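Local coordinates for protein JSC1_58120g3 ([Leptolyngbya] sp. JSC-1, PDB 6XHH) that binds a linear tetrapyrrole in a cyanobacteriochrome GAF domain and absorbs far-red light in its dark state, probably serving as a photosensor, at residues Arg7-Lys11 and Glu28-Leu32; Phe43-Gly49 and Trp68-Asn74; Gly49-Thr53 and Leu63-Trp68. One frame throughout, in Å; residues are numbered along the deposited sequence.

Contact 1: Arg7-Lys11 and Glu28-Leu32; sequences RVITK and EVRRL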
loop_
_atom_site.group_PDB
_atom_site.type_symbol
_atom_site.label_atom_id
_atom_site.label_comp_id
_atom_site.label_asym_id
_atom_site.label_seq_id
_atom_site.Cartn_x
_atom_site.Cartn_y
_atom_site.Cartn_z
ATOM N N ARG A 7 17.758 -2.367 5.512
ATOM C CA ARG A 7 17.480 -3.746 5.896
ATOM C C ARG A 7 16.463 -4.380 4.960
ATOM O O ARG A 7 16.636 -5.520 4.517
ATOM C CB ARG A 7 16.977 -3.790 7.338
ATOM C CG ARG A 7 16.947 -5.177 7.939
ATOM C CD ARG A 7 16.172 -5.196 9.249
ATOM N NE ARG A 7 14.728 -5.236 9.032
ATOM C CZ ARG A 7 14.057 -6.336 8.706
ATOM N NH1 ARG A 7 14.707 -7.484 8.545
ATOM N NH2 ARG A 7 12.741 -6.288 8.531
ATOM N N VAL A 8 15.382 -3.653 4.658
ATOM C CA VAL A 8 14.357 -4.176 3.755
ATOM C C VAL A 8 14.951 -4.452 2.378
ATOM O O VAL A 8 14.739 -5.519 1.795
ATOM C CB VAL A 8 13.166 -3.201 3.671
ATOM C CG1 VAL A 8 12.136 -3.695 2.672
ATOM C CG2 VAL A 8 12.527 -3.006 5.032
ATOM N N ILE A 9 15.712 -3.492 1.838
ATOM C CA ILE A 9 16.281 -3.657 0.500
ATOM C C ILE A 9 17.240 -4.842 0.463
ATOM O O ILE A 9 17.281 -5.596 -0.516
ATOM C CB ILE A 9 16.970 -2.352 0.050
ATOM C CG1 ILE A 9 15.959 -1.206 0.020
ATOM C CG2 ILE A 9 17.628 -2.529 -1.314
ATOM C CD1 ILE A 9 16.568 0.131 -0.344
ATOM N N THR A 10 18.022 -5.024 1.529
ATOM C CA THR A 10 18.908 -6.179 1.621
ATOM C C THR A 10 18.130 -7.484 1.489
ATOM O O THR A 10 18.477 -8.343 0.669
ATOM C CB THR A 10 19.677 -6.136 2.942
ATOM O OG1 THR A 10 20.504 -4.964 2.974
ATOM C CG2 THR A 10 20.553 -7.375 3.095
ATOM N N LYS A 11 17.049 -7.636 2.267
ATOM C CA LYS A 11 16.269 -8.872 2.214
ATOM C C LYS A 11 15.666 -9.089 0.831
ATOM O O LYS A 11 15.650 -10.217 0.317
ATOM C CB LYS A 11 15.170 -8.845 3.280
ATOM C CG LYS A 11 15.679 -8.870 4.709
ATOM C CD LYS A 11 16.455 -10.149 5.004
ATOM C CE LYS A 11 15.654 -11.393 4.644
ATOM N NZ LYS A 11 14.329 -11.429 5.313
ATOM N N GLU A 28 8.580 -8.301 5.395
ATOM C CA GLU A 28 9.490 -7.394 6.089
ATOM C C GLU A 28 8.797 -6.096 6.484
ATOM O O GLU A 28 9.014 -5.584 7.588
ATOM C CB GLU A 28 10.708 -7.108 5.216
ATOM C CG GLU A 28 11.578 -8.310 4.974
ATOM C CD GLU A 28 11.936 -9.031 6.248
ATOM O OE1 GLU A 28 12.248 -8.349 7.251
ATOM O OE2 GLU A 28 11.906 -10.279 6.240
ATOM N N VAL A 29 7.969 -5.539 5.601
ATOM C CA VAL A 29 7.229 -4.335 5.959
ATOM C C VAL A 29 6.267 -4.605 7.113
ATOM O O VAL A 29 6.127 -3.773 8.020
ATOM C CB VAL A 29 6.495 -3.765 4.732
ATOM C CG1 VAL A 29 5.567 -2.634 5.166
ATOM C CG2 VAL A 29 7.506 -3.270 3.699
ATOM N N ARG A 30 5.584 -5.757 7.098
ATOM C CA ARG A 30 4.634 -6.061 8.171
ATOM C C ARG A 30 5.340 -6.170 9.519
ATOM O O ARG A 30 4.873 -5.622 10.523
ATOM C CB ARG A 30 3.869 -7.353 7.869
ATOM C CG ARG A 30 2.574 -7.474 8.687
ATOM C CD ARG A 30 2.163 -8.923 8.988
ATOM N NE ARG A 30 3.266 -9.688 9.565
ATOM C CZ ARG A 30 3.704 -9.571 10.817
ATOM N NH1 ARG A 30 4.728 -10.313 11.224
ATOM N NH2 ARG A 30 3.138 -8.717 11.665
ATOM N N ARG A 31 6.470 -6.884 9.551
ATOM C CA ARG A 31 7.273 -7.015 10.767
ATOM C C ARG A 31 7.763 -5.654 11.255
ATOM O O ARG A 31 7.667 -5.327 12.446
ATOM C CB ARG A 31 8.463 -7.940 10.471
ATOM C CG ARG A 31 9.373 -8.257 11.654
ATOM C CD ARG A 31 10.521 -9.194 11.239
ATOM N NE ARG A 31 11.765 -8.476 10.966
ATOM C CZ ARG A 31 12.850 -8.537 11.733
ATOM N NH1 ARG A 31 12.854 -9.287 12.826
ATOM N NH2 ARG A 31 13.936 -7.848 11.404
ATOM N N LEU A 32 8.309 -4.854 10.336
ATOM C CA LEU A 32 8.846 -3.541 10.682
ATOM C C LEU A 32 7.789 -2.658 11.335
ATOM O O LEU A 32 8.036 -2.034 12.374
ATOM C CB LEU A 32 9.389 -2.882 9.416
ATOM C CG LEU A 32 9.933 -1.461 9.556
ATOM C CD1 LEU A 32 11.124 -1.462 10.492
ATOM C CD2 LEU A 32 10.321 -0.912 8.190
#

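Contact 2: Phe43-Gly49 and Trp68-Asn74; sequences FREDYFG and WEDPYLN. With M1V (mesobiliverdin IX(alpha)), chain C.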
loop_
_atom_site.group_PDB
_atom_site.type_symbol
_atom_site.label_atom_id
_atom_site.label_comp_id
_atom_site.label_asym_id
_atom_site.label_seq_id
_atom_site.Cartn_x
_atom_site.Cartn_y
_atom_site.Cartn_z
ATOM N N PHE A 43 -2.835 -3.588 -10.558
ATOM C CA PHE A 43 -3.889 -3.011 -11.381
ATOM C C PHE A 43 -4.115 -3.823 -12.652
ATOM O O PHE A 43 -3.168 -4.241 -13.327
ATOM C CB PHE A 43 -3.546 -1.581 -11.775
ATOM C CG PHE A 43 -3.818 -0.565 -10.713
ATOM C CD1 PHE A 43 -5.057 -0.471 -10.104
ATOM C CD2 PHE A 43 -2.810 0.317 -10.337
ATOM C CE1 PHE A 43 -5.291 0.495 -9.127
ATOM C CE2 PHE A 43 -3.024 1.273 -9.353
ATOM C CZ PHE A 43 -4.274 1.369 -8.757
ATOM N N ARG A 44 -5.384 -4.024 -12.985
ATOM C CA ARG A 44 -5.767 -4.419 -14.329
ATOM C C ARG A 44 -5.720 -3.200 -15.241
ATOM O O ARG A 44 -5.436 -2.078 -14.812
ATOM C CB ARG A 44 -7.170 -5.020 -14.340
ATOM C CG ARG A 44 -7.436 -6.045 -13.270
ATOM C CD ARG A 44 -8.885 -6.499 -13.336
ATOM N NE ARG A 44 -9.237 -7.262 -12.147
ATOM C CZ ARG A 44 -10.482 -7.459 -11.730
ATOM N NH1 ARG A 44 -11.499 -6.933 -12.401
ATOM N NH2 ARG A 44 -10.699 -8.145 -10.621
ATOM N N GLU A 45 -6.030 -3.419 -16.520
ATOM C CA GLU A 45 -5.963 -2.331 -17.484
ATOM C C GLU A 45 -6.982 -1.235 -17.200
ATOM O O GLU A 45 -6.790 -0.095 -17.646
ATOM C CB GLU A 45 -6.155 -2.888 -18.894
ATOM C CG GLU A 45 -7.351 -3.822 -19.064
ATOM C CD GLU A 45 -8.680 -3.079 -19.085
ATOM O OE1 GLU A 45 -8.704 -1.942 -19.597
ATOM O OE2 GLU A 45 -9.694 -3.615 -18.579
ATOM N N ASP A 46 -8.065 -1.550 -16.494
ATOM C CA ASP A 46 -9.086 -0.553 -16.182
ATOM C C ASP A 46 -8.951 0.014 -14.777
ATOM O O ASP A 46 -9.846 0.739 -14.321
ATOM C CB ASP A 46 -10.495 -1.133 -16.378
ATOM C CG ASP A 46 -10.739 -2.409 -15.573
ATOM O OD1 ASP A 46 -9.841 -2.835 -14.817
ATOM O OD2 ASP A 46 -11.849 -2.997 -15.698
ATOM N N TYR A 47 -7.850 -0.287 -14.091
ATOM C CA TYR A 47 -7.549 0.177 -12.742
ATOM C C TYR A 47 -8.513 -0.382 -11.707
ATOM O O TYR A 47 -8.533 0.101 -10.573
ATOM C CB TYR A 47 -7.473 1.706 -12.672
ATOM C CG TYR A 47 -6.293 2.203 -13.493
ATOM C CD1 TYR A 47 -5.006 2.221 -12.967
ATOM C CD2 TYR A 47 -6.465 2.602 -14.818
ATOM C CE1 TYR A 47 -3.922 2.641 -13.731
ATOM C CE2 TYR A 47 -5.388 3.033 -15.581
ATOM C CZ TYR A 47 -4.125 3.054 -15.037
ATOM O OH TYR A 47 -3.054 3.482 -15.810
ATOM N N PHE A 48 -9.312 -1.388 -12.062
ATOM C CA PHE A 48 -9.638 -2.423 -11.094
ATOM C C PHE A 48 -8.357 -3.209 -10.804
ATOM O O PHE A 48 -7.288 -2.911 -11.340
ATOM C CB PHE A 48 -10.741 -3.333 -11.631
ATOM C CG PHE A 48 -12.072 -2.650 -11.799
ATOM C CD1 PHE A 48 -12.374 -1.473 -11.127
ATOM C CD2 PHE A 48 -13.038 -3.215 -12.625
ATOM C CE1 PHE A 48 -13.624 -0.881 -11.270
ATOM C CE2 PHE A 48 -14.280 -2.624 -12.779
ATOM C CZ PHE A 48 -14.577 -1.454 -12.112
ATOM N N GLY A 49 -8.425 -4.216 -9.946
ATOM C CA GLY A 49 -7.179 -4.876 -9.593
ATOM C C GLY A 49 -7.390 -6.053 -8.667
ATOM O O GLY A 49 -8.500 -6.317 -8.192
ATOM N N TRP A 68 -10.442 -6.219 -5.986
ATOM C CA TRP A 68 -11.155 -5.021 -5.553
ATOM C C TRP A 68 -11.369 -4.175 -6.797
ATOM O O TRP A 68 -10.399 -3.699 -7.402
ATOM C CB TRP A 68 -10.364 -4.275 -4.478
ATOM C CG TRP A 68 -11.005 -3.053 -3.897
ATOM C CD1 TRP A 68 -12.112 -2.389 -4.344
ATOM C CD2 TRP A 68 -10.556 -2.355 -2.734
ATOM N NE1 TRP A 68 -12.380 -1.308 -3.520
ATOM C CE2 TRP A 68 -11.432 -1.269 -2.528
ATOM C CE3 TRP A 68 -9.497 -2.546 -1.841
ATOM C CZ2 TRP A 68 -11.274 -0.384 -1.458
ATOM C CZ3 TRP A 68 -9.340 -1.664 -0.796
ATOM C CH2 TRP A 68 -10.213 -0.604 -0.613
ATOM N N GLU A 69 -12.632 -4.025 -7.199
ATOM C CA GLU A 69 -12.995 -3.241 -8.377
ATOM C C GLU A 69 -13.505 -1.888 -7.889
ATOM O O GLU A 69 -14.708 -1.657 -7.723
ATOM C CB GLU A 69 -14.032 -3.974 -9.235
ATOM C CG GLU A 69 -13.562 -5.367 -9.663
ATOM C CD GLU A 69 -14.568 -6.104 -10.518
ATOM O OE1 GLU A 69 -15.770 -5.762 -10.461
ATOM O OE2 GLU A 69 -14.154 -7.040 -11.228
ATOM N N ASP A 70 -12.566 -0.971 -7.666
ATOM C CA ASP A 70 -12.927 0.317 -7.100
ATOM C C ASP A 70 -13.433 1.240 -8.198
ATOM O O ASP A 70 -12.664 1.597 -9.096
ATOM C CB ASP A 70 -11.750 0.960 -6.387
ATOM C CG ASP A 70 -12.162 2.215 -5.636
ATOM O OD1 ASP A 70 -12.512 3.209 -6.306
ATOM O OD2 ASP A 70 -12.121 2.203 -4.393
ATOM N N PRO A 71 -14.701 1.665 -8.154
ATOM C CA PRO A 71 -15.247 2.483 -9.246
ATOM C C PRO A 71 -14.587 3.834 -9.371
ATOM O O PRO A 71 -14.498 4.367 -10.483
ATOM C CB PRO A 71 -16.732 2.630 -8.867
ATOM C CG PRO A 71 -17.003 1.594 -7.861
ATOM C CD PRO A 71 -15.714 1.374 -7.127
ATOM N N TYR A 72 -14.145 4.412 -8.255
ATOM C CA TYR A 72 -13.459 5.695 -8.299
ATOM C C TYR A 72 -12.109 5.569 -8.988
ATOM O O TYR A 72 -11.754 6.396 -9.833
ATOM C CB TYR A 72 -13.289 6.238 -6.880
ATOM C CG TYR A 72 -12.640 7.595 -6.825
ATOM C CD1 TYR A 72 -11.266 7.727 -6.694
ATOM C CD2 TYR A 72 -13.405 8.748 -6.894
ATOM C CE1 TYR A 72 -10.669 8.982 -6.650
ATOM C CE2 TYR A 72 -12.815 10.008 -6.851
ATOM C CZ TYR A 72 -11.440 10.112 -6.722
ATOM O OH TYR A 72 -10.819 11.341 -6.682
ATOM N N LEU A 73 -11.324 4.564 -8.605
ATOM C CA LEU A 73 -10.037 4.346 -9.261
ATOM C C LEU A 73 -10.210 4.064 -10.753
ATOM O O LEU A 73 -9.353 4.447 -11.563
ATOM C CB LEU A 73 -9.282 3.201 -8.571
ATOM C CG LEU A 73 -8.803 3.452 -7.129
ATOM C CD1 LEU A 73 -7.917 2.344 -6.638
ATOM C CD2 LEU A 73 -8.073 4.781 -6.997
ATOM N N ASN A 74 -11.306 3.408 -11.136
ATOM C CA ASN A 74 -11.561 3.159 -12.553
ATOM C C ASN A 74 -11.888 4.458 -13.278
ATOM O O ASN A 74 -11.296 4.767 -14.319
ATOM C CB ASN A 74 -12.702 2.148 -12.693
ATOM C CG ASN A 74 -13.202 1.996 -14.129
ATOM O OD1 ASN A 74 -14.370 2.262 -14.422
ATOM N ND2 ASN A 74 -12.337 1.533 -15.011
HETATM O OA M1V C . -15.035 -0.092 -3.788
HETATM C C1A M1V C . -15.587 0.997 -3.841
HETATM N NA M1V C . -14.946 2.169 -3.759
HETATM C C2A M1V C . -16.971 1.210 -4.007
HETATM C CMA M1V C . -18.024 0.134 -4.137
HETATM C C3A M1V C . -17.194 2.584 -4.023
HETATM C CAA M1V C . -18.492 3.285 -4.166
HETATM C CBA M1V C . -18.545 4.161 -5.419
HETATM C C4A M1V C . -15.867 3.216 -3.856
HETATM C CHA M1V C . -15.650 4.568 -3.837
HETATM C C1B M1V C . -14.408 5.333 -3.693
HETATM C C2B M1V C . -14.417 6.751 -3.634
HETATM C CMB M1V C . -15.643 7.630 -3.687
HETATM C C3B M1V C . -13.125 7.163 -3.505
HETATM C CAB M1V C . -12.643 8.599 -3.394
HETATM C CBB M1V C . -12.199 8.897 -1.952
HETATM C CGB M1V C . -13.391 8.911 -1.020
HETATM O O2B M1V C . -14.248 9.822 -1.116
HETATM O O1B M1V C . -13.546 8.029 -0.146
HETATM N NB M1V C . -13.136 4.911 -3.610
HETATM C C4B M1V C . -12.323 5.983 -3.498
HETATM C CHB M1V C . -10.925 6.046 -3.390
HETATM C C1C M1V C . -9.956 5.058 -3.162
HETATM C C2C M1V C . -8.645 5.368 -2.775
HETATM C CAC M1V C . -8.095 6.771 -2.638
HETATM C CBC M1V C . -7.740 7.163 -4.099
HETATM C CGC M1V C . -7.583 8.654 -4.360
HETATM O O2C M1V C . -7.702 9.484 -3.430
HETATM O O1C M1V C . -7.341 9.081 -5.518
HETATM C C3C M1V C . -7.962 4.161 -2.638
HETATM C CMC M1V C . -6.519 4.032 -2.235
HETATM N NC M1V C . -10.080 3.688 -3.232
HETATM C C4C M1V C . -8.873 3.120 -2.912
HETATM C CHC M1V C . -8.737 1.702 -2.943
HETATM C C1D M1V C . -7.720 0.890 -2.504
HETATM C C2D M1V C . -7.232 -0.264 -3.177
HETATM C CMD M1V C . -7.709 -0.766 -4.518
HETATM N ND M1V C . -7.039 1.005 -1.300
HETATM C C4D M1V C . -6.142 -0.000 -1.224
HETATM O OD M1V C . -5.389 -0.159 -0.262
HETATM C C3D M1V C . -6.252 -0.804 -2.404
HETATM C CAD M1V C . -5.425 -2.018 -2.745
HETATM C CBD M1V C . -5.902 -3.196 -1.926
HETATM O O HOH W 1 -13.084 -8.886 -9.157
HETATM O O HOH W 2 -9.679 -0.790 -8.168
#

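Contact 3: Gly49-Thr53 and Leu63-Trp68; sequences GDFIT and LVGSGW. With M1V (mesobiliverdin IX(alpha)), chain C.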
loop_
_atom_site.group_PDB
_atom_site.type_symbol
_atom_site.label_atom_id
_atom_site.label_comp_id
_atom_site.label_asym_id
_atom_site.label_seq_id
_atom_site.Cartn_x
_atom_site.Cartn_y
_atom_site.Cartn_z
ATOM N N GLY A 49 -8.425 -4.216 -9.946
ATOM C CA GLY A 49 -7.179 -4.876 -9.593
ATOM C C GLY A 49 -7.390 -6.053 -8.667
ATOM O O GLY A 49 -8.500 -6.317 -8.192
ATOM N N ASP A 50 -6.290 -6.763 -8.419
ATOM C CA ASP A 50 -6.308 -8.026 -7.694
ATOM C C ASP A 50 -5.161 -8.093 -6.694
ATOM O O ASP A 50 -4.074 -7.563 -6.937
ATOM C CB ASP A 50 -6.215 -9.208 -8.669
ATOM C CG ASP A 50 -7.285 -9.148 -9.740
ATOM O OD1 ASP A 50 -8.391 -9.657 -9.473
ATOM O OD2 ASP A 50 -7.036 -8.560 -10.819
ATOM N N PHE A 51 -5.423 -8.731 -5.554
ATOM C CA PHE A 51 -4.383 -8.965 -4.558
ATOM C C PHE A 51 -3.436 -10.075 -5.029
ATOM O O PHE A 51 -3.868 -11.217 -5.239
ATOM C CB PHE A 51 -5.014 -9.348 -3.220
ATOM C CG PHE A 51 -5.797 -8.248 -2.580
ATOM C CD1 PHE A 51 -5.161 -7.305 -1.782
ATOM C CD2 PHE A 51 -7.166 -8.153 -2.771
ATOM C CE1 PHE A 51 -5.885 -6.295 -1.176
ATOM C CE2 PHE A 51 -7.899 -7.131 -2.187
ATOM C CZ PHE A 51 -7.265 -6.209 -1.377
ATOM N N ILE A 52 -2.147 -9.761 -5.143
ATOM C CA ILE A 52 -1.150 -10.707 -5.636
ATOM C C ILE A 52 -0.410 -11.405 -4.503
ATOM O O ILE A 52 -0.179 -12.614 -4.562
ATOM C CB ILE A 52 -0.155 -9.980 -6.563
ATOM C CG1 ILE A 52 -0.915 -9.274 -7.674
ATOM C CG2 ILE A 52 0.892 -10.959 -7.106
ATOM C CD1 ILE A 52 -1.754 -10.188 -8.499
ATOM N N THR A 53 0.000 -10.648 -3.488
ATOM C CA THR A 53 0.810 -11.159 -2.393
ATOM C C THR A 53 0.392 -10.484 -1.100
ATOM O O THR A 53 -0.002 -9.312 -1.090
ATOM C CB THR A 53 2.307 -10.915 -2.637
ATOM O OG1 THR A 53 2.638 -11.400 -3.933
ATOM C CG2 THR A 53 3.152 -11.673 -1.618
ATOM N N LEU A 63 -6.525 -12.417 1.472
ATOM C CA LEU A 63 -7.020 -11.603 0.369
ATOM C C LEU A 63 -6.469 -12.018 -0.985
ATOM O O LEU A 63 -7.080 -11.688 -2.010
ATOM C CB LEU A 63 -6.694 -10.121 0.603
ATOM C CG LEU A 63 -7.198 -9.621 1.953
ATOM C CD1 LEU A 63 -6.934 -8.130 2.032
ATOM C CD2 LEU A 63 -8.673 -9.936 2.147
ATOM N N VAL A 64 -5.333 -12.722 -1.026
ATOM C CA VAL A 64 -4.790 -13.131 -2.311
ATOM C C VAL A 64 -5.795 -14.042 -3.000
ATOM O O VAL A 64 -6.431 -14.895 -2.365
ATOM C CB VAL A 64 -3.426 -13.814 -2.141
ATOM C CG1 VAL A 64 -2.985 -14.451 -3.455
ATOM C CG2 VAL A 64 -2.385 -12.794 -1.690
ATOM N N GLY A 65 -5.952 -13.850 -4.313
ATOM C CA GLY A 65 -6.993 -14.482 -5.086
ATOM C C GLY A 65 -8.187 -13.586 -5.343
ATOM O O GLY A 65 -8.894 -13.782 -6.338
ATOM N N SER A 66 -8.407 -12.602 -4.487
ATOM C CA SER A 66 -9.584 -11.753 -4.537
ATOM C C SER A 66 -9.276 -10.462 -5.279
ATOM O O SER A 66 -8.129 -10.025 -5.370
ATOM C CB SER A 66 -10.078 -11.438 -3.119
ATOM O OG SER A 66 -10.603 -12.602 -2.493
ATOM N N GLY A 67 -10.325 -9.853 -5.814
ATOM C CA GLY A 67 -10.182 -8.566 -6.460
ATOM C C GLY A 67 -10.862 -7.445 -5.703
ATOM O O GLY A 67 -11.750 -7.671 -4.872
ATOM N N TRP A 68 -10.442 -6.219 -5.986
ATOM C CA TRP A 68 -11.155 -5.021 -5.553
ATOM C C TRP A 68 -11.369 -4.175 -6.797
ATOM O O TRP A 68 -10.399 -3.699 -7.402
ATOM C CB TRP A 68 -10.364 -4.275 -4.478
ATOM C CG TRP A 68 -11.005 -3.053 -3.897
ATOM C CD1 TRP A 68 -12.112 -2.389 -4.344
ATOM C CD2 TRP A 68 -10.556 -2.355 -2.734
ATOM N NE1 TRP A 68 -12.380 -1.308 -3.520
ATOM C CE2 TRP A 68 -11.432 -1.269 -2.528
ATOM C CE3 TRP A 68 -9.497 -2.546 -1.841
ATOM C CZ2 TRP A 68 -11.274 -0.384 -1.458
ATOM C CZ3 TRP A 68 -9.340 -1.664 -0.796
ATOM C CH2 TRP A 68 -10.213 -0.604 -0.613
HETATM O OA M1V C . -15.035 -0.092 -3.788
HETATM C C1A M1V C . -15.587 0.997 -3.841
HETATM N NA M1V C . -14.946 2.169 -3.759
HETATM C C2A M1V C . -16.971 1.210 -4.007
HETATM C CMA M1V C . -18.024 0.134 -4.137
HETATM C C3A M1V C . -17.194 2.584 -4.023
HETATM C CAA M1V C . -18.492 3.285 -4.166
HETATM C CBA M1V C . -18.545 4.161 -5.419
HETATM C C4A M1V C . -15.867 3.216 -3.856
HETATM C CHA M1V C . -15.650 4.568 -3.837
HETATM C C1B M1V C . -14.408 5.333 -3.693
HETATM C C2B M1V C . -14.417 6.751 -3.634
HETATM C CMB M1V C . -15.643 7.630 -3.687
HETATM C C3B M1V C . -13.125 7.163 -3.505
HETATM C CAB M1V C . -12.643 8.599 -3.394
HETATM C CBB M1V C . -12.199 8.897 -1.952
HETATM C CGB M1V C . -13.391 8.911 -1.020
HETATM O O2B M1V C . -14.248 9.822 -1.116
HETATM O O1B M1V C . -13.546 8.029 -0.146
HETATM N NB M1V C . -13.136 4.911 -3.610
HETATM C C4B M1V C . -12.323 5.983 -3.498
HETATM C CHB M1V C . -10.925 6.046 -3.390
HETATM C C1C M1V C . -9.956 5.058 -3.162
HETATM C C2C M1V C . -8.645 5.368 -2.775
HETATM C CAC M1V C . -8.095 6.771 -2.638
HETATM C CBC M1V C . -7.740 7.163 -4.099
HETATM C CGC M1V C . -7.583 8.654 -4.360
HETATM O O2C M1V C . -7.702 9.484 -3.430
HETATM O O1C M1V C . -7.341 9.081 -5.518
HETATM C C3C M1V C . -7.962 4.161 -2.638
HETATM C CMC M1V C . -6.519 4.032 -2.235
HETATM N NC M1V C . -10.080 3.688 -3.232
HETATM C C4C M1V C . -8.873 3.120 -2.912
HETATM C CHC M1V C . -8.737 1.702 -2.943
HETATM C C1D M1V C . -7.720 0.890 -2.504
HETATM C C2D M1V C . -7.232 -0.264 -3.177
HETATM C CMD M1V C . -7.709 -0.766 -4.518
HETATM N ND M1V C . -7.039 1.005 -1.300
HETATM C C4D M1V C . -6.142 -0.000 -1.224
HETATM O OD M1V C . -5.389 -0.159 -0.262
HETATM C C3D M1V C . -6.252 -0.804 -2.404
HETATM C CAD M1V C . -5.425 -2.018 -2.745
HETATM C CBD M1V C . -5.902 -3.196 -1.926
HETATM O O HOH W 3 -8.698 -11.976 -8.476
HETATM O O HOH W 4 -5.834 -12.214 -6.749
#

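Contact 1: Arg7-Lys11 and Glu28-Leu32
R7 and K11 reach across to E28 in a salt-bridge network that joins two near-antiparallel helices, 2-13 and 18-33, of this GAF-domain protein. The short helical segments run at 152° to one another with their axes 10.8 Å apart, and V8 and E28 have the nearest CA atoms. E28 is the hub. Its carboxylate is split between two cations: OE2 lies 2.8 Å from K11 NZ, while OE1 takes both terminal nitrogens of R7. In the salt bridge from R7 NH2 to E28 OE1 the 2.5 Å length is doubtfully short, and the bond from R7 NH1 to the same oxygen is bent and weak. E28 OE1 sits at the edge of the R7 guanidinium, near its plane, yet the carboxylate is turned 67° from that plane, so this is a one-oxygen grip and not a flat two-oxygen pairing. Bends at chi2, chi3 and chi4, all near -60°, curl the K11 chain so that NZ is turned across to E28 OE2. R31 joins from the E28 side through a long salt bridge, 3.7 Å from NE to E28 OE1. Its NH2 lies over one face of the R7 guanidinium, and the shared carboxylate probably offsets part of the repulsion between the two arginines. Beneath the charges the contact turns apolar: V8 is buried, and V29 and L32 also meet helix 157-178, which places this pair beside the C-terminal helix. On that inner side the approach is looser, V8 CG2 lying 4.4 Å from L32 CD2.

Contact 2: Phe43-Gly49 and Trp68-Asn74
F48 packs its ring against E69 where the loop between strands 37-43 and 49-56 of the GAF domain meets the chromophore-binding segment 68-74. This is the tight part: E69 CB stands 3.4 Å from the ring centroid, 8° off the normal, a CH-pi contact, and the carboxylate plane is 13° from the ring plane. At the ring edge lies D70 O. Beside it N74 ND2 donates to D46 O at 2.7 Å, in the carbonyl plane on a lone pair. A type I turn, R44 to Y47, and an Asx turn at D46 shape the loop, and W68 N donates to G49 O at 2.9 Å.

Toward solvent the contact is polar and water-bridged. R44 NH1 makes a salt bridge with OE2 of the exposed E69 at 2.9 Å, and water 1 links R44 NH2 to the same oxygen.

The other side of segment 68-74 holds the tetrapyrrole. With CG anti to the backbone N (chi1 -177°), W68 lays its indole over the D-ring end, and its NE1 donates to OA at 2.9 Å. Replacing W68 by an alanine would probably leave the OA carbonyl without this donor and uncover one face of the D-ring. Y72 sets its ring over the B-ring substituent CAB. D70 caps helix 71-75 through OD1, while OD2 accepts from the ring nitrogens NA and NB, and NC lies 2.8 Å from it.

Contact 3: Gly49-Thr53 and Leu63-Trp68
Strands 49-56 and 67-68 form an antiparallel hairpin, with D50 and G67 a non-hydrogen-bonded pair 4.1 Å apart at CA. Beyond it F51 N donates to S66 O at 3.0 Å. A type II turn, L63 to S66, closed by S66 N to L63 O, leads into strand 67-68; within it G65 N gives F51 O only a weak bond, and water 4 also donates to that oxygen.

F51 carries the side-chain contact. Its CG is anti to the carbonyl carbon (chi1 -67°), which lays the ring alongside L63. Ring and L63 side chain run in the same direction, L63 CB standing 3.9 Å from the ring centroid and 14° off the normal, a CH-pi contact. S66 O lies at the ring edge, and F51 CZ comes to 4.3 Å from W68 CE3 at the edge of the indole. The far end of the ring reaches the chromophore, F51 CE1 being 3.2 Å from M1V CBD, while Y41 and F124 meet the ring edge-to-face. On the exposed side V64 spreads its two methyls along the backbone, CG2 against T53 CA and CG1 against I52 O. D50 OD2 makes a salt bridge with R44 NE.

The chemistry thus divides by side: backbone bonds, some weak, and water serve the hairpin's polar side, whereas F51 and W68 give an apolar wall to the D-ring end of the bilin pocket, with L63 backing the F51 ring.

How the contacts relate
Contacts 2 and 3 share G49 and W68, touch the same bilin and sit on the same side of the chain's centre, their centres about 12 Å apart; the salt bridge from R44 NE to D50 OD2, 2.9 Å, ties them directly. Contact 1 stands apart, its centre about 28 Å from that of contact 2 and about 21 Å from that of contact 3, and joins helices only. All three are partly buried, but differently: contact 1 puts charge on its outer side over a small apolar base, contact 2 runs from a solvent-facing ion pair to polar bonds with the chromophore, and contact 3 relies on strand hydrogen bonds backed by an aromatic pocket wall.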